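Local structure of ATP-dependent DNA helicase (Mycobacterium smegmatis, 5V9X) at residues R708-L713 with V835-L841; L715-R719 with I765-V770; Q399-P403 with D435-C439. The protein couples ATP hydrolysis to 3'-to-5' movement along a single-stranded DNA tracking strand and unwinds RNA:DNA duplexes, probably by a superfamily 2 mechanism. One frame throughout, in Å; residues are numbered along the deposited sequence.

Interaction 1: R708-L713 with V835-L841; sequences RVHGPL and VYDVPAL
Pro712 is a bump laid over one face of the Tyr836 ring, its CD 3.9 Å from the ring centroid and 29° off the normal, a CH-pi contact. CB and CG, also over the ring, touch Leu841 CD2 on their far side (CG to CD2 3.8 Å), which puts the proline between the phenol and the leucine. The fork of Leu841 fills the hollow between Val709, Pro712 and Leu713 on one side of helix 707-725: its CD1 lies 3.7 Å from Val709 CG1 and also meets Leu713 CB. Val709 sends its second methyl, CG2, to Ala840 CB at 3.6 Å. The hollow faces the first turn of helix 838-849, just past the short turn from helix 822-835, in the DEAD/H-associated region. Asp837 is the N-cap of the second helix, its OD1 taking a weak bond from Ala840 N, while its own backbone N donates to Arg708 O (2.9 Å). Arg708 reaches across the turn with a chain bent at chi3 (67°). Its NE donates to Val835 O (3.0 Å, 161°), which lies in the guanidinium plane, and its NH2 bonds weakly to Tyr836 O. Asp837 CB covers one guanidinium face. Val835 O closes helix 822-835 and Tyr836 O lies just beyond it; that helix end's partial negative charge probably favours the cation. Val766 of helix 759-769 packs against both Pro712 and Tyr836.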
loop_
_atom_site.group_PDB
_atom_site.type_symbol
_atom_site.label_atom_id
_atom_site.label_comp_id
_atom_site.label_asym_id
_atom_site.label_seq_id
_atom_site.Cartn_x
_atom_site.Cartn_y
_atom_site.Cartn_z
ATOM N N ARG A 708 9.736 -9.580 -6.396
ATOM C CA ARG A 708 8.757 -10.657 -6.495
ATOM C C ARG A 708 9.244 -11.800 -7.374
ATOM O O ARG A 708 8.764 -12.931 -7.236
ATOM C CB ARG A 708 7.430 -10.112 -7.030
ATOM C CG ARG A 708 6.874 -8.940 -6.240
ATOM C CD ARG A 708 5.466 -8.597 -6.686
ATOM N NE ARG A 708 4.516 -9.654 -6.347
ATOM C CZ ARG A 708 3.286 -9.738 -6.845
ATOM N NH1 ARG A 708 2.856 -8.834 -7.713
ATOM N NH2 ARG A 708 2.489 -10.731 -6.479
ATOM N N VAL A 709 10.179 -11.528 -8.276
ATOM C CA VAL A 709 10.776 -12.546 -9.126
ATOM C C VAL A 709 12.107 -13.029 -8.564
ATOM O O VAL A 709 12.439 -14.210 -8.672
ATOM C CB VAL A 709 10.938 -11.992 -10.560
ATOM C CG1 VAL A 709 11.888 -12.846 -11.387
ATOM C CG2 VAL A 709 9.584 -11.887 -11.245
ATOM N N HIS A 710 12.875 -12.123 -7.955
ATOM C CA HIS A 710 14.184 -12.457 -7.408
ATOM C C HIS A 710 14.106 -13.189 -6.076
ATOM O O HIS A 710 15.053 -13.897 -5.718
ATOM C CB HIS A 710 15.013 -11.183 -7.253
ATOM C CG HIS A 710 15.228 -10.452 -8.540
ATOM N ND1 HIS A 710 15.545 -9.112 -8.594
ATOM C CD2 HIS A 710 15.169 -10.878 -9.823
ATOM C CE1 HIS A 710 15.672 -8.745 -9.856
ATOM N NE2 HIS A 710 15.451 -9.797 -10.623
ATOM N N GLY A 711 13.013 -13.028 -5.335
ATOM C CA GLY A 711 12.784 -13.791 -4.132
ATOM C C GLY A 711 12.774 -15.284 -4.394
ATOM O O GLY A 711 13.616 -16.028 -3.882
ATOM N N PRO A 712 11.821 -15.755 -5.207
ATOM C CA PRO A 712 11.782 -17.193 -5.512
ATOM C C PRO A 712 12.978 -17.668 -6.312
ATOM O O PRO A 712 13.367 -18.837 -6.187
ATOM C CB PRO A 712 10.478 -17.346 -6.304
ATOM C CG PRO A 712 10.272 -16.010 -6.932
ATOM C CD PRO A 712 10.746 -15.022 -5.900
ATOM N N LEU A 713 13.572 -16.804 -7.139
ATOM C CA LEU A 713 14.765 -17.205 -7.876
ATOM C C LEU A 713 15.931 -17.480 -6.937
ATOM O O LEU A 713 16.729 -18.389 -7.195
ATOM C CB LEU A 713 15.141 -16.135 -8.902
ATOM C CG LEU A 713 16.360 -16.447 -9.776
ATOM C CD1 LEU A 713 16.212 -17.805 -10.441
ATOM C CD2 LEU A 713 16.572 -15.362 -10.817
ATOM N N VAL A 835 3.246 -12.517 -2.463
ATOM C CA VAL A 835 4.598 -11.981 -2.332
ATOM C C VAL A 835 5.385 -12.268 -3.601
ATOM O O VAL A 835 5.908 -11.349 -4.242
ATOM C CB VAL A 835 5.311 -12.565 -1.099
ATOM C CG1 VAL A 835 6.671 -11.909 -0.911
ATOM C CG2 VAL A 835 4.449 -12.390 0.137
ATOM N N TYR A 836 5.482 -13.544 -3.968
ATOM C CA TYR A 836 6.177 -13.928 -5.185
ATOM C C TYR A 836 5.307 -13.648 -6.410
ATOM O O TYR A 836 4.103 -13.390 -6.314
ATOM C CB TYR A 836 6.556 -15.410 -5.156
ATOM C CG TYR A 836 7.505 -15.822 -4.048
ATOM C CD1 TYR A 836 8.335 -14.896 -3.426
ATOM C CD2 TYR A 836 7.572 -17.145 -3.629
ATOM C CE1 TYR A 836 9.201 -15.279 -2.417
ATOM C CE2 TYR A 836 8.432 -17.536 -2.619
ATOM C CZ TYR A 836 9.245 -16.601 -2.018
ATOM O OH TYR A 836 10.101 -16.992 -1.012
ATOM N N ASP A 837 5.945 -13.706 -7.581
ATOM C CA ASP A 837 5.269 -13.654 -8.878
ATOM C C ASP A 837 5.887 -14.770 -9.715
ATOM O O ASP A 837 6.800 -14.537 -10.510
ATOM C CB ASP A 837 5.414 -12.280 -9.539
ATOM C CG ASP A 837 4.607 -12.156 -10.822
ATOM O OD1 ASP A 837 3.912 -13.125 -11.196
ATOM O OD2 ASP A 837 4.674 -11.084 -11.463
ATOM N N VAL A 838 5.388 -15.987 -9.522
ATOM C CA VAL A 838 5.938 -17.170 -10.182
ATOM C C VAL A 838 5.650 -17.145 -11.682
ATOM O O VAL A 838 6.555 -17.452 -12.471
ATOM C CB VAL A 838 5.420 -18.461 -9.526
ATOM C CG1 VAL A 838 5.934 -19.679 -10.273
ATOM C CG2 VAL A 838 5.844 -18.517 -8.065
ATOM N N PRO A 839 4.431 -16.804 -12.138
ATOM C CA PRO A 839 4.230 -16.649 -13.591
ATOM C C PRO A 839 5.239 -15.726 -14.257
ATOM O O PRO A 839 5.661 -16.000 -15.388
ATOM C CB PRO A 839 2.803 -16.097 -13.680
ATOM C CG PRO A 839 2.119 -16.707 -12.530
ATOM C CD PRO A 839 3.142 -16.741 -11.420
ATOM N N ALA A 840 5.643 -14.643 -13.592
ATOM C CA ALA A 840 6.670 -13.780 -14.166
ATOM C C ALA A 840 8.026 -14.474 -14.185
ATOM O O ALA A 840 8.773 -14.362 -15.164
ATOM C CB ALA A 840 6.752 -12.465 -13.397
ATOM N N LEU A 841 8.364 -15.195 -13.112
ATOM C CA LEU A 841 9.620 -15.936 -13.094
ATOM C C LEU A 841 9.640 -17.024 -14.158
ATOM O O LEU A 841 10.695 -17.309 -14.734
ATOM C CB LEU A 841 9.855 -16.541 -11.711
ATOM C CG LEU A 841 11.155 -17.329 -11.519
ATOM C CD1 LEU A 841 12.364 -16.459 -11.826
ATOM C CD2 LEU A 841 11.251 -17.892 -10.109
#

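Interaction 2: L715-R719 with I765-V770; sequences LAVGR and IVTAEV
Arg719 extends from helix 707-725 over Glu769 and Ile765, with CG anti to the backbone N (chi1 -178°) and the chain straight as far as NE. Its CB lies 3.9 Å from the carboxyl carbon CD of Glu769, and CG continues past the same group. One atom further out, CD touches Ile765 CG2 at 4.1 Å. NE makes a long, weak ion pair with Glu723. Ala768 CB then comes up near the plane of the guanidinium, at its edge beside NH1. The same NH1 forms a salt bridge with Glu769 OE2, but the two atoms are modelled too close together, which leaves their exact positions doubtful. As modelled, the guanidinium and carboxylate planes stand 86° apart, not flat against each other. Glu769 has a second cationic partner, since its OE1 forms a salt bridge with Arg722. Beneath these charges the packing is apolar. Ile765 CG2 rests on Ala716 CB at 3.8 Å, while Leu715 lays its CB against Glu769 CB at 4.0 Å and sends CD1 on to Val766 CG1 at 4.3 Å. Leu832 of helix 822-835 in turn covers Val766. With axes 9.4 Å apart and crossing at 77°, segments 715-719 and 765-769 are an example of near-orthogonal helix packing, here within the DEAD/H-associated region.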
loop_
_atom_site.group_PDB
_atom_site.type_symbol
_atom_site.label_atom_id
_atom_site.label_comp_id
_atom_site.label_asym_id
_atom_site.label_seq_id
_atom_site.Cartn_x
_atom_site.Cartn_y
_atom_site.Cartn_z
ATOM N N LEU A 715 15.592 -18.725 -3.949
ATOM C CA LEU A 715 15.302 -20.051 -3.411
ATOM C C LEU A 715 15.852 -21.142 -4.319
ATOM O O LEU A 715 16.452 -22.112 -3.843
ATOM C CB LEU A 715 13.794 -20.232 -3.232
ATOM C CG LEU A 715 13.066 -19.355 -2.215
ATOM C CD1 LEU A 715 11.567 -19.579 -2.314
ATOM C CD2 LEU A 715 13.561 -19.653 -0.813
ATOM N N ALA A 716 15.650 -21.001 -5.630
ATOM C CA ALA A 716 16.125 -22.009 -6.570
ATOM C C ALA A 716 17.646 -22.052 -6.606
ATOM O O ALA A 716 18.247 -23.132 -6.588
ATOM C CB ALA A 716 15.557 -21.730 -7.962
ATOM N N VAL A 717 18.286 -20.880 -6.662
ATOM C CA VAL A 717 19.745 -20.820 -6.636
ATOM C C VAL A 717 20.281 -21.422 -5.344
ATOM O O VAL A 717 21.286 -22.144 -5.347
ATOM C CB VAL A 717 20.219 -19.365 -6.821
ATOM C CG1 VAL A 717 21.725 -19.264 -6.648
ATOM C CG2 VAL A 717 19.800 -18.837 -8.186
ATOM N N GLY A 718 19.618 -21.137 -4.221
ATOM C CA GLY A 718 20.061 -21.690 -2.951
ATOM C C GLY A 718 20.038 -23.205 -2.940
ATOM O O GLY A 718 20.996 -23.849 -2.507
ATOM N N ARG A 719 18.939 -23.793 -3.422
ATOM C CA ARG A 719 18.838 -25.248 -3.501
ATOM C C ARG A 719 19.997 -25.835 -4.294
ATOM O O ARG A 719 20.648 -26.790 -3.855
ATOM C CB ARG A 719 17.504 -25.648 -4.133
ATOM C CG ARG A 719 17.285 -27.150 -4.223
ATOM C CD ARG A 719 16.108 -27.486 -5.120
ATOM N NE ARG A 719 15.653 -28.860 -4.928
ATOM C CZ ARG A 719 14.555 -29.194 -4.257
ATOM N NH1 ARG A 719 13.793 -28.252 -3.718
ATOM N NH2 ARG A 719 14.215 -30.470 -4.130
ATOM N N ILE A 765 10.219 -26.319 -7.808
ATOM C CA ILE A 765 11.325 -25.986 -6.911
ATOM C C ILE A 765 10.877 -24.980 -5.859
ATOM O O ILE A 765 11.091 -25.174 -4.656
ATOM C CB ILE A 765 12.526 -25.458 -7.717
ATOM C CG1 ILE A 765 13.203 -26.588 -8.491
ATOM C CG2 ILE A 765 13.521 -24.756 -6.802
ATOM C CD1 ILE A 765 14.275 -26.109 -9.446
ATOM N N VAL A 766 10.250 -23.886 -6.301
ATOM C CA VAL A 766 9.811 -22.847 -5.373
ATOM C C VAL A 766 8.841 -23.420 -4.347
ATOM O O VAL A 766 8.860 -23.036 -3.170
ATOM C CB VAL A 766 9.192 -21.669 -6.151
ATOM C CG1 VAL A 766 8.548 -20.676 -5.200
ATOM C CG2 VAL A 766 10.254 -20.978 -6.992
ATOM N N THR A 767 7.993 -24.361 -4.769
ATOM C CA THR A 767 7.041 -24.967 -3.842
ATOM C C THR A 767 7.754 -25.791 -2.775
ATOM O O THR A 767 7.326 -25.818 -1.616
ATOM C CB THR A 767 6.041 -25.831 -4.608
ATOM O OG1 THR A 767 5.411 -25.042 -5.623
ATOM C CG2 THR A 767 4.968 -26.373 -3.675
ATOM N N ALA A 768 8.851 -26.455 -3.143
ATOM C CA ALA A 768 9.562 -27.302 -2.193
ATOM C C ALA A 768 10.434 -26.500 -1.235
ATOM O O ALA A 768 10.677 -26.944 -0.106
ATOM C CB ALA A 768 10.418 -28.325 -2.942
ATOM N N GLU A 769 10.903 -25.325 -1.652
ATOM C CA GLU A 769 11.850 -24.561 -0.849
ATOM C C GLU A 769 11.187 -23.530 0.048
ATOM O O GLU A 769 11.761 -23.166 1.082
ATOM C CB GLU A 769 12.864 -23.857 -1.757
ATOM C CG GLU A 769 13.746 -24.813 -2.530
ATOM C CD GLU A 769 14.486 -25.768 -1.621
ATOM O OE1 GLU A 769 14.918 -25.339 -0.529
ATOM O OE2 GLU A 769 14.628 -26.952 -1.991
ATOM N N VAL A 770 9.993 -23.054 -0.316
ATOM C CA VAL A 770 9.379 -21.954 0.422
ATOM C C VAL A 770 9.117 -22.344 1.871
ATOM O O VAL A 770 9.160 -21.490 2.765
ATOM C CB VAL A 770 8.091 -21.487 -0.289
ATOM C CG1 VAL A 770 6.995 -22.541 -0.196
ATOM C CG2 VAL A 770 7.616 -20.156 0.280
#

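Interaction 3: Q399-P403 with D435-C439; sequences QVEAP and DLIGC
Ala402 and Glu401 meet Asp435 and Cys439 in a loop-to-helix contact at the C-terminal end of strand 394-400, in the second RecA-like domain of the helicase core. The strand lies inside a seven-stranded parallel sheet, beside strand 424-429, and helix 433-448 comes soon after that neighbour. The contact comes within about 5 Å, nearest atoms, of the bound nucleic acid. At its centre Ala402 N donates to Asp435 OD1 (3.2 Å, 158°), which accepts on its syn lone pair. The other carboxylate oxygen, OD2, accepts from Lys431 N, so two backbone amides grip the group and fix its rotation. Glu401 crosses Asp435 at about a right angle, its CG 3.3 Å from Asp435 OD2, and the two carboxylates turn 76° against each other. Lys431 makes a long, weak ion pair with Glu401 OE2, which may temper the nearness of two acids. The turn is braced from within by Gln399 NE2, which donates to Glu401 O at 3.0 Å and also to Asn298. Ala402 CB faces the helix, 3.8 Å from Gly438 C and 3.9 Å from Cys439 SG.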
loop_
_atom_site.group_PDB
_atom_site.type_symbol
_atom_site.label_atom_id
_atom_site.label_comp_id
_atom_site.label_asym_id
_atom_site.label_seq_id
_atom_site.Cartn_x
_atom_site.Cartn_y
_atom_site.Cartn_z
ATOM N N GLN A 399 8.546 14.718 -3.415
ATOM C CA GLN A 399 8.688 13.299 -3.108
ATOM C C GLN A 399 10.169 12.998 -2.925
ATOM O O GLN A 399 10.949 13.094 -3.877
ATOM C CB GLN A 399 8.083 12.435 -4.213
ATOM C CG GLN A 399 8.331 10.945 -4.038
ATOM C CD GLN A 399 7.695 10.394 -2.779
ATOM O OE1 GLN A 399 6.569 10.753 -2.435
ATOM N NE2 GLN A 399 8.416 9.523 -2.080
ATOM N N VAL A 400 10.552 12.642 -1.703
ATOM C CA VAL A 400 11.924 12.251 -1.397
ATOM C C VAL A 400 12.040 10.750 -1.617
ATOM O O VAL A 400 11.272 9.974 -1.038
ATOM C CB VAL A 400 12.306 12.640 0.038
ATOM C CG1 VAL A 400 13.470 11.796 0.535
ATOM C CG2 VAL A 400 12.669 14.116 0.098
ATOM N N GLU A 401 12.996 10.350 -2.464
ATOM C CA GLU A 401 13.165 8.979 -2.945
ATOM C C GLU A 401 12.006 8.589 -3.857
ATOM O O GLU A 401 10.922 9.175 -3.775
ATOM C CB GLU A 401 13.297 7.991 -1.778
ATOM C CG GLU A 401 13.736 6.585 -2.174
ATOM C CD GLU A 401 13.972 5.683 -0.976
ATOM O OE1 GLU A 401 13.248 5.824 0.033
ATOM O OE2 GLU A 401 14.890 4.838 -1.041
ATOM N N ALA A 402 12.227 7.622 -4.741
ATOM C CA ALA A 402 11.147 7.145 -5.590
ATOM C C ALA A 402 10.001 6.624 -4.725
ATOM O O ALA A 402 10.243 5.988 -3.693
ATOM C CB ALA A 402 11.643 6.046 -6.531
ATOM N N PRO A 403 8.753 6.887 -5.099
ATOM C CA PRO A 403 7.616 6.433 -4.289
ATOM C C PRO A 403 7.414 4.934 -4.428
ATOM O O PRO A 403 7.961 4.312 -5.351
ATOM C CB PRO A 403 6.435 7.223 -4.872
ATOM C CG PRO A 403 6.837 7.516 -6.269
ATOM C CD PRO A 403 8.326 7.694 -6.258
ATOM N N ASP A 435 18.692 5.257 -7.405
ATOM C CA ASP A 435 17.379 5.820 -7.119
ATOM C C ASP A 435 16.979 6.840 -8.177
ATOM O O ASP A 435 15.784 7.028 -8.436
ATOM C CB ASP A 435 17.366 6.457 -5.730
ATOM C CG ASP A 435 15.973 6.872 -5.290
ATOM O OD1 ASP A 435 14.985 6.359 -5.856
ATOM O OD2 ASP A 435 15.866 7.720 -4.379
ATOM N N LEU A 436 17.960 7.499 -8.799
ATOM C CA LEU A 436 17.665 8.449 -9.868
ATOM C C LEU A 436 16.942 7.770 -11.024
ATOM O O LEU A 436 15.999 8.332 -11.593
ATOM C CB LEU A 436 18.957 9.111 -10.346
ATOM C CG LEU A 436 18.915 9.980 -11.603
ATOM C CD1 LEU A 436 17.976 11.157 -11.417
ATOM C CD2 LEU A 436 20.315 10.456 -11.961
ATOM N N ILE A 437 17.370 6.558 -11.382
ATOM C CA ILE A 437 16.652 5.783 -12.390
ATOM C C ILE A 437 15.252 5.444 -11.896
ATOM O O ILE A 437 14.283 5.465 -12.665
ATOM C CB ILE A 437 17.446 4.515 -12.752
ATOM C CG1 ILE A 437 18.794 4.890 -13.372
ATOM C CG2 ILE A 437 16.645 3.631 -13.695
ATOM C CD1 ILE A 437 19.757 3.730 -13.470
ATOM N N GLY A 438 15.121 5.135 -10.604
ATOM C CA GLY A 438 13.810 4.825 -10.055
ATOM C C GLY A 438 12.849 5.996 -10.136
ATOM O O GLY A 438 11.683 5.831 -10.502
ATOM N N CYS A 439 13.325 7.197 -9.797
ATOM C CA CYS A 439 12.478 8.382 -9.889
ATOM C C CYS A 439 12.145 8.715 -11.338
ATOM O O CYS A 439 11.027 9.153 -11.638
ATOM C CB CYS A 439 13.159 9.572 -9.214
ATOM S SG CYS A 439 13.503 9.348 -7.456
#

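Interaction 3 comes first along the chain and belongs to the second RecA-like domain. Interactions 1 and 2 follow in the DEAD/H-associated region, both segments of interaction 2 falling between those of interaction 1. They share helix 707-725, with centres about 11 Å apart, and touch: Tyr836 packs on Leu715 and Val770, and Leu841 on Ile762 brings helix 838-849 against helix 759-769. Interaction 3 stands apart, its centre about 23 Å from that of interaction 1 and 32 Å from that of interaction 2. Interactions 3, 1 and 2 approach the DNA to about 5, 9 and 19 Å (nearest atoms). One contact thus lies in the motor near the tracking strand; two help build the C-terminal region beside it.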